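Local coordinates for protein urea carboxylase (Thermus thermophilus, PDB 3OEP) that is of unknown function but resembles KipI and KipA joined in one chain, and may bind ATP and have hydrolase activity, at residues 260-266 and 379-383; 273-278 and 330-335; 282-288 and 315-321. One frame throughout, in Å; residues are numbered along the deposited sequence.

Contact 2 is the buried one: the strands of 273-278 and 330-335 pair in the middle of a five-stranded antiparallel sheet, and a charged and hydroxyl network lies against one of its faces. Contact 3 joins strands 282-285 and 320-325 of a second antiparallel sheet and grades from aliphatic packing around a tryptophan to polar bonds at an exposed turn. The two sheets meet where Leu334 of contact 2 packs on Leu283 and Leu321 of contact 3, with Trp315, from the end of Leu334's own sheet, beside them. Contact 1 lies at the surface, where a loop crosses helix 255-264; that helix covers contact 2 through Ala261, which touches Leu273 and Ala335. Contacts 1 and 3 do not touch.

Contact 1 (260-266 and 379-383); sequences LANRLVG and RAFPQ. With SO4 (sulfate ion), chain E.
Arg379 and Leu264 run antiparallel alongside one another, and Arg379 CB rests on Leu264 CD2 at 3.8 Å while the guanidinium travels back to the end of helix 255-264. Bends at chi2 and chi3 of Arg379 bring its NH1 to 2.7 Å from Arg263 O, which lies at the edge of the guanidinium and near its plane; the bond is weak, with only 116° at the hydrogen. Leu264 O sits over one face of the same group. A cation suits this place, since carbonyls at a helix C-terminus carry partial negative charge and would probably attract it. The helix closes here in a Schellman motif: Gly266, whose positive phi comes easily to glycine, sends its N to Arg263 O, and Asn267 N returns to Asn262 O. Arg263 O thus accepts from Gly266 as well as from Arg379.

One turn earlier, Leu260 splits its branches between two loop residues. A chi1 of 178° swings Leu260 CG away from its backbone N toward the loop, where CD1 meets Phe381 CB at 3.6 Å and CD2 meets Gln383 CG at 3.9 Å. Gln383 NE2 donates to Gly295 O, and the CG of the same chain packs on the leucine. Arg263 holds a sulfate, probably from the crystallisation liquor and also bonded by Ala269 N, with two nearly straight bonds, NE to O1 at 3.1 Å and NH2 to O2 at 2.8 Å.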
loop_
_atom_site.group_PDB
_atom_site.type_symbol
_atom_site.label_atom_id
_atom_site.label_comp_id
_atom_site.label_asym_id
_atom_site.label_seq_id
_atom_site.Cartn_x
_atom_site.Cartn_y
_atom_site.Cartn_z
ATOM N N LEU A 260 6.952 0.614 20.571
ATOM C CA LEU A 260 7.062 1.091 21.950
ATOM C C LEU A 260 5.775 0.835 22.739
ATOM O O LEU A 260 5.822 0.350 23.875
ATOM C CB LEU A 260 7.414 2.584 21.992
ATOM C CG LEU A 260 7.520 3.213 23.392
ATOM C CD1 LEU A 260 8.481 2.425 24.259
ATOM C CD2 LEU A 260 7.939 4.671 23.311
ATOM N N ALA A 261 4.635 1.178 22.145
ATOM C CA ALA A 261 3.336 0.928 22.774
ATOM C C ALA A 261 3.162 -0.547 23.136
ATOM O O ALA A 261 2.787 -0.876 24.259
ATOM C CB ALA A 261 2.199 1.399 21.865
ATOM N N ASN A 262 3.459 -1.437 22.192
ATOM C CA ASN A 262 3.355 -2.873 22.446
ATOM C C ASN A 262 4.303 -3.358 23.528
ATOM O O ASN A 262 3.921 -4.153 24.384
ATOM C CB ASN A 262 3.582 -3.677 21.162
ATOM C CG ASN A 262 2.293 -3.931 20.405
ATOM O OD1 ASN A 262 1.229 -4.088 21.008
ATOM N ND2 ASN A 262 2.379 -3.979 19.077
ATOM N N ARG A 263 5.539 -2.879 23.492
ATOM C CA ARG A 263 6.531 -3.299 24.471
ATOM C C ARG A 263 6.184 -2.844 25.891
ATOM O O ARG A 263 6.467 -3.557 26.859
ATOM C CB ARG A 263 7.921 -2.833 24.047
ATOM C CG ARG A 263 8.473 -3.695 22.912
ATOM C CD ARG A 263 9.627 -3.032 22.196
ATOM N NE ARG A 263 10.169 -3.887 21.138
ATOM C CZ ARG A 263 10.908 -3.458 20.113
ATOM N NH1 ARG A 263 11.202 -2.167 19.973
ATOM N NH2 ARG A 263 11.348 -4.328 19.209
ATOM N N LEU A 264 5.533 -1.689 26.015
ATOM C CA LEU A 264 5.113 -1.185 27.325
ATOM C C LEU A 264 4.104 -2.093 28.029
ATOM O O LEU A 264 4.062 -2.122 29.252
ATOM C CB LEU A 264 4.535 0.225 27.205
ATOM C CG LEU A 264 5.569 1.322 26.977
ATOM C CD1 LEU A 264 4.893 2.584 26.433
ATOM C CD2 LEU A 264 6.331 1.605 28.282
ATOM N N VAL A 265 3.306 -2.826 27.258
ATOM C CA VAL A 265 2.331 -3.758 27.828
ATOM C C VAL A 265 2.738 -5.227 27.660
ATOM O O VAL A 265 1.902 -6.129 27.768
ATOM C CB VAL A 265 0.928 -3.520 27.257
ATOM C CG1 VAL A 265 0.449 -2.121 27.624
ATOM C CG2 VAL A 265 0.896 -3.737 25.729
ATOM N N GLY A 266 4.018 -5.462 27.398
ATOM C CA GLY A 266 4.561 -6.817 27.331
ATOM C C GLY A 266 4.239 -7.616 26.080
ATOM O O GLY A 266 4.421 -8.836 26.069
ATOM N N ARG A 379 4.359 1.469 33.446
ATOM C CA ARG A 379 5.661 1.465 32.783
ATOM C C ARG A 379 5.780 2.732 31.954
ATOM O O ARG A 379 4.779 3.273 31.493
ATOM C CB ARG A 379 5.831 0.265 31.856
ATOM C CG ARG A 379 5.948 -1.083 32.539
ATOM C CD ARG A 379 6.957 -1.981 31.815
ATOM N NE ARG A 379 6.593 -3.398 31.890
ATOM C CZ ARG A 379 6.313 -4.189 30.850
ATOM N NH1 ARG A 379 6.360 -3.739 29.599
ATOM N NH2 ARG A 379 5.993 -5.460 31.065
ATOM N N ALA A 380 7.008 3.204 31.766
ATOM C CA ALA A 380 7.252 4.346 30.893
ATOM C C ALA A 380 8.622 4.227 30.249
ATOM O O ALA A 380 9.574 3.766 30.880
ATOM C CB ALA A 380 7.132 5.654 31.664
ATOM N N PHE A 381 8.705 4.640 28.987
ATOM C CA PHE A 381 9.966 4.679 28.247
ATOM C C PHE A 381 10.024 6.016 27.514
ATOM O O PHE A 381 9.001 6.489 27.019
ATOM C CB PHE A 381 10.040 3.513 27.260
ATOM C CG PHE A 381 11.396 3.323 26.638
ATOM C CD1 PHE A 381 12.365 2.550 27.270
ATOM C CD2 PHE A 381 11.708 3.922 25.422
ATOM C CE1 PHE A 381 13.625 2.376 26.697
ATOM C CE2 PHE A 381 12.960 3.754 24.843
ATOM C CZ PHE A 381 13.920 2.979 25.483
ATOM N N PRO A 382 11.213 6.639 27.438
ATOM C CA PRO A 382 11.271 7.946 26.796
ATOM C C PRO A 382 11.041 7.853 25.292
ATOM O O PRO A 382 11.551 6.939 24.643
ATOM C CB PRO A 382 12.701 8.415 27.092
ATOM C CG PRO A 382 13.476 7.143 27.215
ATOM C CD PRO A 382 12.539 6.221 27.936
ATOM N N GLN A 383 10.263 8.775 24.747
ATOM C CA GLN A 383 10.124 8.872 23.302
ATOM C C GLN A 383 11.150 9.846 22.773
ATOM O O GLN A 383 11.430 10.864 23.406
ATOM C CB GLN A 383 8.740 9.372 22.915
ATOM C CG GLN A 383 7.619 8.522 23.420
ATOM C CD GLN A 383 6.363 8.705 22.595
ATOM O OE1 GLN A 383 5.728 7.732 22.201
ATOM N NE2 GLN A 383 6.017 9.956 22.307
HETATM S S SO4 E . 9.963 -7.786 20.331
HETATM O O1 SO4 E . 9.478 -6.907 21.392
HETATM O O2 SO4 E . 10.632 -6.985 19.305
HETATM O O3 SO4 E . 8.848 -8.517 19.730
HETATM O O4 SO4 E . 10.916 -8.738 20.898
#

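Contact 2 (273-278 and 330-335); sequences LLEFAY and VRGYLA
The carboxylate of Glu275 is gripped at both oxygens: OE2 takes the hydroxyl proton of Tyr333 OH at 2.7 Å and a bond from Leu253 N, while OE1 forms salt bridges with Arg331 NH1, at 2.9 Å, and with Arg420. Tyr333 OH and Arg331 NH1 both arrive from above the carboxylate plane, the latter 61° out of it, although OE1 lies near the plane of the Arg331 guanidinium; the two flat groups stand 76° apart. An extended Glu275, its CG opposite the backbone N (chi1 179°), runs alongside the tyrosine in the same direction, with its CG 3.4 Å from Tyr333 CE2. Replacing Glu275 by an alanine would probably leave the buried guanidinium of Arg331 without its charge partner and the hydroxyl of Tyr333 without its acceptor. Second partners steady these groups, Gly481 O for Arg331 NE and Asp254 N for Tyr333 OH, and the methyl of Ala277 covers one guanidinium face of Arg331.

The segments are neighbouring antiparallel strands inside a five-stranded antiparallel sheet of the carboxyltransferase A/B-like part of the chain. Between these two strands, Leu274 with Leu334 and Phe276 with Gly332 are the hydrogen-bonded pairs. On the face that carries Phe276, the phenyl ring leans across Gly332, whose CA lies 4.1 Å from the ring centroid in a CH-pi contact; any CB there would collide with Phe276 CE1, which is why glycine fits. Past the strand end, Tyr278 N donates to Val330 O at 2.8 Å, and Val330 CB sits over the centre of the Tyr278 ring, whose hydroxyl bonds Ala418 O.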
loop_
_atom_site.group_PDB
_atom_site.type_symbol
_atom_site.label_atom_id
_atom_site.label_comp_id
_atom_site.label_asym_id
_atom_site.label_seq_id
_atom_site.Cartn_x
_atom_site.Cartn_y
_atom_site.Cartn_z
ATOM N N LEU A 273 -2.438 -3.607 17.254
ATOM C CA LEU A 273 -2.781 -2.464 18.096
ATOM C C LEU A 273 -3.505 -1.427 17.245
ATOM O O LEU A 273 -3.678 -1.629 16.039
ATOM C CB LEU A 273 -1.529 -1.887 18.782
ATOM C CG LEU A 273 -0.590 -0.947 18.017
ATOM C CD1 LEU A 273 0.572 -0.540 18.919
ATOM C CD2 LEU A 273 -0.083 -1.563 16.757
ATOM N N LEU A 274 -3.957 -0.351 17.884
ATOM C CA LEU A 274 -4.715 0.696 17.208
ATOM C C LEU A 274 -3.811 1.858 16.794
ATOM O O LEU A 274 -3.031 2.346 17.596
ATOM C CB LEU A 274 -5.816 1.209 18.135
ATOM C CG LEU A 274 -6.881 2.101 17.501
ATOM C CD1 LEU A 274 -7.501 1.418 16.300
ATOM C CD2 LEU A 274 -7.947 2.450 18.531
ATOM N N GLU A 275 -3.928 2.282 15.534
ATOM C CA GLU A 275 -3.292 3.498 15.041
ATOM C C GLU A 275 -4.414 4.486 14.761
ATOM O O GLU A 275 -5.438 4.111 14.192
ATOM C CB GLU A 275 -2.520 3.240 13.742
ATOM C CG GLU A 275 -1.849 4.489 13.175
ATOM C CD GLU A 275 -1.247 4.265 11.806
ATOM O OE1 GLU A 275 -1.899 4.665 10.820
ATOM O OE2 GLU A 275 -0.126 3.708 11.722
ATOM N N PHE A 276 -4.227 5.740 15.155
ATOM C CA PHE A 276 -5.162 6.807 14.795
ATOM C C PHE A 276 -4.415 8.080 14.435
ATOM O O PHE A 276 -3.316 8.334 14.930
ATOM C CB PHE A 276 -6.168 7.079 15.918
ATOM C CG PHE A 276 -5.544 7.225 17.270
ATOM C CD1 PHE A 276 -5.258 8.475 17.789
ATOM C CD2 PHE A 276 -5.235 6.100 18.025
ATOM C CE1 PHE A 276 -4.673 8.601 19.040
ATOM C CE2 PHE A 276 -4.644 6.222 19.274
ATOM C CZ PHE A 276 -4.368 7.474 19.779
ATOM N N ALA A 277 -5.018 8.879 13.563
ATOM C CA ALA A 277 -4.370 10.075 13.057
ATOM C C ALA A 277 -5.313 11.267 13.058
ATOM O O ALA A 277 -6.500 11.124 12.759
ATOM C CB ALA A 277 -3.835 9.826 11.653
ATOM N N TYR A 278 -4.773 12.431 13.418
ATOM C CA TYR A 278 -5.469 13.723 13.357
ATOM C C TYR A 278 -6.577 13.870 14.417
ATOM O O TYR A 278 -6.566 14.813 15.218
ATOM C CB TYR A 278 -5.990 14.004 11.929
ATOM C CG TYR A 278 -4.889 14.099 10.861
ATOM C CD1 TYR A 278 -4.547 12.999 10.072
ATOM C CD2 TYR A 278 -4.197 15.290 10.654
ATOM C CE1 TYR A 278 -3.534 13.090 9.094
ATOM C CE2 TYR A 278 -3.195 15.391 9.687
ATOM C CZ TYR A 278 -2.867 14.293 8.912
ATOM O OH TYR A 278 -1.866 14.424 7.959
ATOM N N VAL A 330 0.776 13.887 14.510
ATOM C CA VAL A 330 -0.594 13.612 14.148
ATOM C C VAL A 330 -1.025 12.185 14.411
ATOM O O VAL A 330 -2.207 11.910 14.320
ATOM C CB VAL A 330 -0.855 13.892 12.654
ATOM C CG1 VAL A 330 -0.662 15.361 12.351
ATOM C CG2 VAL A 330 0.037 13.023 11.777
ATOM N N ARG A 331 -0.091 11.293 14.748
ATOM C CA ARG A 331 -0.375 9.858 14.734
ATOM C C ARG A 331 -0.047 9.193 16.065
ATOM O O ARG A 331 1.091 9.215 16.525
ATOM C CB ARG A 331 0.402 9.196 13.603
ATOM C CG ARG A 331 -0.041 7.792 13.238
ATOM C CD ARG A 331 0.568 7.374 11.892
ATOM N NE ARG A 331 0.281 8.381 10.867
ATOM C CZ ARG A 331 -0.783 8.403 10.068
ATOM N NH1 ARG A 331 -1.675 7.424 10.072
ATOM N NH2 ARG A 331 -0.928 9.408 9.215
ATOM N N GLY A 332 -1.068 8.596 16.665
ATOM C CA GLY A 332 -0.939 7.925 17.952
ATOM C C GLY A 332 -1.208 6.437 17.847
ATOM O O GLY A 332 -1.815 5.965 16.870
ATOM N N TYR A 333 -0.744 5.706 18.863
ATOM C CA TYR A 333 -0.903 4.260 18.973
ATOM C C TYR A 333 -1.422 3.874 20.347
ATOM O O TYR A 333 -0.958 4.392 21.362
ATOM C CB TYR A 333 0.432 3.545 18.719
ATOM C CG TYR A 333 0.877 3.773 17.313
ATOM C CD1 TYR A 333 1.651 4.876 16.984
ATOM C CD2 TYR A 333 0.433 2.938 16.289
ATOM C CE1 TYR A 333 2.010 5.123 15.667
ATOM C CE2 TYR A 333 0.786 3.177 14.973
ATOM C CZ TYR A 333 1.572 4.264 14.667
ATOM O OH TYR A 333 1.910 4.501 13.354
ATOM N N LEU A 334 -2.387 2.963 20.369
ATOM C CA LEU A 334 -2.892 2.415 21.617
ATOM C C LEU A 334 -2.737 0.905 21.572
ATOM O O LEU A 334 -3.324 0.247 20.716
ATOM C CB LEU A 334 -4.355 2.791 21.815
ATOM C CG LEU A 334 -4.990 2.362 23.138
ATOM C CD1 LEU A 334 -4.402 3.160 24.291
ATOM C CD2 LEU A 334 -6.506 2.528 23.061
ATOM N N ALA A 335 -1.936 0.373 22.493
ATOM C CA ALA A 335 -1.748 -1.067 22.650
ATOM C C ALA A 335 -2.461 -1.533 23.910
ATOM O O ALA A 335 -2.655 -0.756 24.846
ATOM C CB ALA A 335 -0.270 -1.396 22.730
#

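Contact 3 (282-288 and 315-321); sequences VLTALRD and WPRGKTL
Val282 CG1 presses on Thr320 CG2 at 3.4 Å, a tight carbon contact at the start of an antiparallel strand pairing that runs on to a type II turn, Pro316 to Lys319. Leu283 pairs with Leu321 through both backbone bonds, and its CB meets Trp315 CH2 at 3.7 Å, the two side chains crossing at about a right angle. Thr284 OG1 shares a 2.8 Å hydrogen bond with Thr320 OG1 and also bonds Glu226. The small Ala285 lets its CB settle over the face of the five-membered ring of Trp315, 3.6 Å from the centroid, a CH-pi contact, while Leu321 CD2 covers the opposite face. Lys319 O is held twice, by Ala285 N and by Trp315 NE1 from opposite sides of the carbonyl plane, which probably helps to fix the indole against the turn. Ala285 O accepts from Gly318 N; glycine suits Gly318, where phi is positive. Next, Leu286 O takes Arg317 NE at 2.9 Å, the donor standing 47° above the carbonyl plane. Arg287 NE bonds a glycerol, probably from the crystallisation liquor. At Asp288, OD1 receives Arg317 N at 2.8 Å, nearly along the C-O axis and almost straight (176°).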
loop_
_atom_site.group_PDB
_atom_site.type_symbol
_atom_site.label_atom_id
_atom_site.label_comp_id
_atom_site.label_asym_id
_atom_site.label_seq_id
_atom_site.Cartn_x
_atom_site.Cartn_y
_atom_site.Cartn_z
ATOM N N VAL A 282 -13.217 7.702 20.550
ATOM C CA VAL A 282 -13.680 7.669 21.929
ATOM C C VAL A 282 -13.951 6.202 22.252
ATOM O O VAL A 282 -14.787 5.568 21.606
ATOM C CB VAL A 282 -14.955 8.505 22.107
ATOM C CG1 VAL A 282 -15.443 8.444 23.558
ATOM C CG2 VAL A 282 -14.713 9.958 21.667
ATOM N N LEU A 283 -13.237 5.671 23.242
ATOM C CA LEU A 283 -13.248 4.239 23.538
ATOM C C LEU A 283 -13.643 4.003 24.986
ATOM O O LEU A 283 -13.235 4.749 25.871
ATOM C CB LEU A 283 -11.852 3.639 23.327
ATOM C CG LEU A 283 -11.166 3.887 21.992
ATOM C CD1 LEU A 283 -9.730 3.361 22.016
ATOM C CD2 LEU A 283 -11.985 3.260 20.850
ATOM N N THR A 284 -14.403 2.944 25.236
ATOM C CA THR A 284 -14.752 2.582 26.610
ATOM C C THR A 284 -14.366 1.128 26.890
ATOM O O THR A 284 -14.679 0.230 26.105
ATOM C CB THR A 284 -16.242 2.837 26.881
ATOM O OG1 THR A 284 -16.521 4.219 26.636
ATOM C CG2 THR A 284 -16.604 2.496 28.333
ATOM N N ALA A 285 -13.662 0.917 28.000
ATOM C CA ALA A 285 -13.221 -0.412 28.406
ATOM C C ALA A 285 -14.419 -1.265 28.823
ATOM O O ALA A 285 -15.329 -0.780 29.492
ATOM C CB ALA A 285 -12.210 -0.311 29.558
ATOM N N LEU A 286 -14.411 -2.531 28.413
ATOM C CA LEU A 286 -15.447 -3.496 28.802
ATOM C C LEU A 286 -14.949 -4.464 29.880
ATOM O O LEU A 286 -15.714 -5.282 30.409
ATOM C CB LEU A 286 -15.910 -4.274 27.573
ATOM C CG LEU A 286 -16.469 -3.406 26.445
ATOM C CD1 LEU A 286 -16.870 -4.276 25.265
ATOM C CD2 LEU A 286 -17.666 -2.554 26.935
ATOM N N ARG A 287 -13.667 -4.360 30.204
ATOM C CA ARG A 287 -13.051 -5.097 31.302
ATOM C C ARG A 287 -11.903 -4.223 31.786
ATOM O O ARG A 287 -11.547 -3.260 31.113
ATOM C CB ARG A 287 -12.517 -6.445 30.819
ATOM C CG ARG A 287 -11.450 -6.336 29.729
ATOM C CD ARG A 287 -11.036 -7.703 29.190
ATOM N NE ARG A 287 -10.225 -8.440 30.160
ATOM C CZ ARG A 287 -10.518 -9.633 30.693
ATOM N NH1 ARG A 287 -11.621 -10.299 30.355
ATOM N NH2 ARG A 287 -9.679 -10.175 31.573
ATOM N N ASP A 288 -11.319 -4.546 32.937
ATOM C CA ASP A 288 -10.138 -3.821 33.396
ATOM C C ASP A 288 -8.959 -4.196 32.499
ATOM O O ASP A 288 -8.630 -5.382 32.359
ATOM C CB ASP A 288 -9.817 -4.149 34.864
ATOM C CG ASP A 288 -10.904 -3.690 35.837
ATOM O OD1 ASP A 288 -11.672 -2.752 35.523
ATOM O OD2 ASP A 288 -10.990 -4.280 36.942
ATOM N N TRP A 315 -6.801 0.929 32.771
ATOM C CA TRP A 315 -7.990 1.426 32.109
ATOM C C TRP A 315 -9.166 0.599 32.640
ATOM O O TRP A 315 -9.396 -0.523 32.194
ATOM C CB TRP A 315 -7.795 1.290 30.603
ATOM C CG TRP A 315 -8.904 1.808 29.735
ATOM C CD1 TRP A 315 -9.992 2.549 30.112
ATOM C CD2 TRP A 315 -8.999 1.652 28.314
ATOM N NE1 TRP A 315 -10.774 2.833 29.012
ATOM C CE2 TRP A 315 -10.188 2.292 27.899
ATOM C CE3 TRP A 315 -8.211 1.004 27.356
ATOM C CZ2 TRP A 315 -10.594 2.320 26.563
ATOM C CZ3 TRP A 315 -8.625 1.026 26.026
ATOM C CH2 TRP A 315 -9.804 1.676 25.648
ATOM N N PRO A 316 -9.890 1.139 33.639
ATOM C CA PRO A 316 -10.901 0.329 34.313
ATOM C C PRO A 316 -12.167 0.135 33.499
ATOM O O PRO A 316 -12.526 1.003 32.700
ATOM C CB PRO A 316 -11.214 1.127 35.586
ATOM C CG PRO A 316 -10.130 2.126 35.722
ATOM C CD PRO A 316 -9.673 2.422 34.336
ATOM N N ARG A 317 -12.834 -0.992 33.724
ATOM C CA ARG A 317 -14.099 -1.304 33.073
ATOM C C ARG A 317 -15.064 -0.129 33.181
ATOM O O ARG A 317 -15.232 0.449 34.259
ATOM C CB ARG A 317 -14.727 -2.547 33.712
ATOM C CG ARG A 317 -16.158 -2.823 33.293
ATOM C CD ARG A 317 -16.656 -4.087 33.970
ATOM N NE ARG A 317 -16.156 -5.276 33.294
ATOM C CZ ARG A 317 -16.043 -6.484 33.841
ATOM N NH1 ARG A 317 -16.381 -6.700 35.111
ATOM N NH2 ARG A 317 -15.578 -7.488 33.104
ATOM N N GLY A 318 -15.676 0.225 32.053
ATOM C CA GLY A 318 -16.699 1.265 32.014
ATOM C C GLY A 318 -16.184 2.690 31.929
ATOM O O GLY A 318 -16.979 3.615 31.809
ATOM N N LYS A 319 -14.866 2.881 31.991
ATOM C CA LYS A 319 -14.289 4.219 31.895
ATOM C C LYS A 319 -13.921 4.537 30.456
ATOM O O LYS A 319 -13.465 3.664 29.709
ATOM C CB LYS A 319 -13.064 4.359 32.801
ATOM C CG LYS A 319 -13.335 4.037 34.278
ATOM C CD LYS A 319 -14.454 4.877 34.867
ATOM C CE LYS A 319 -14.612 4.625 36.370
ATOM N NZ LYS A 319 -15.582 5.564 36.995
ATOM N N THR A 320 -14.109 5.802 30.082
ATOM C CA THR A 320 -13.936 6.245 28.707
ATOM C C THR A 320 -12.596 6.939 28.511
ATOM O O THR A 320 -12.205 7.816 29.288
ATOM C CB THR A 320 -15.095 7.156 28.286
ATOM O OG1 THR A 320 -16.318 6.415 28.403
ATOM C CG2 THR A 320 -14.922 7.650 26.839
ATOM N N LEU A 321 -11.904 6.509 27.462
ATOM C CA LEU A 321 -10.599 7.016 27.076
ATOM C C LEU A 321 -10.765 7.901 25.839
ATOM O O LEU A 321 -11.404 7.498 24.858
ATOM C CB LEU A 321 -9.685 5.835 26.753
ATOM C CG LEU A 321 -8.250 6.133 26.327
ATOM C CD1 LEU A 321 -7.475 6.826 27.440
ATOM C CD2 LEU A 321 -7.581 4.813 25.908
#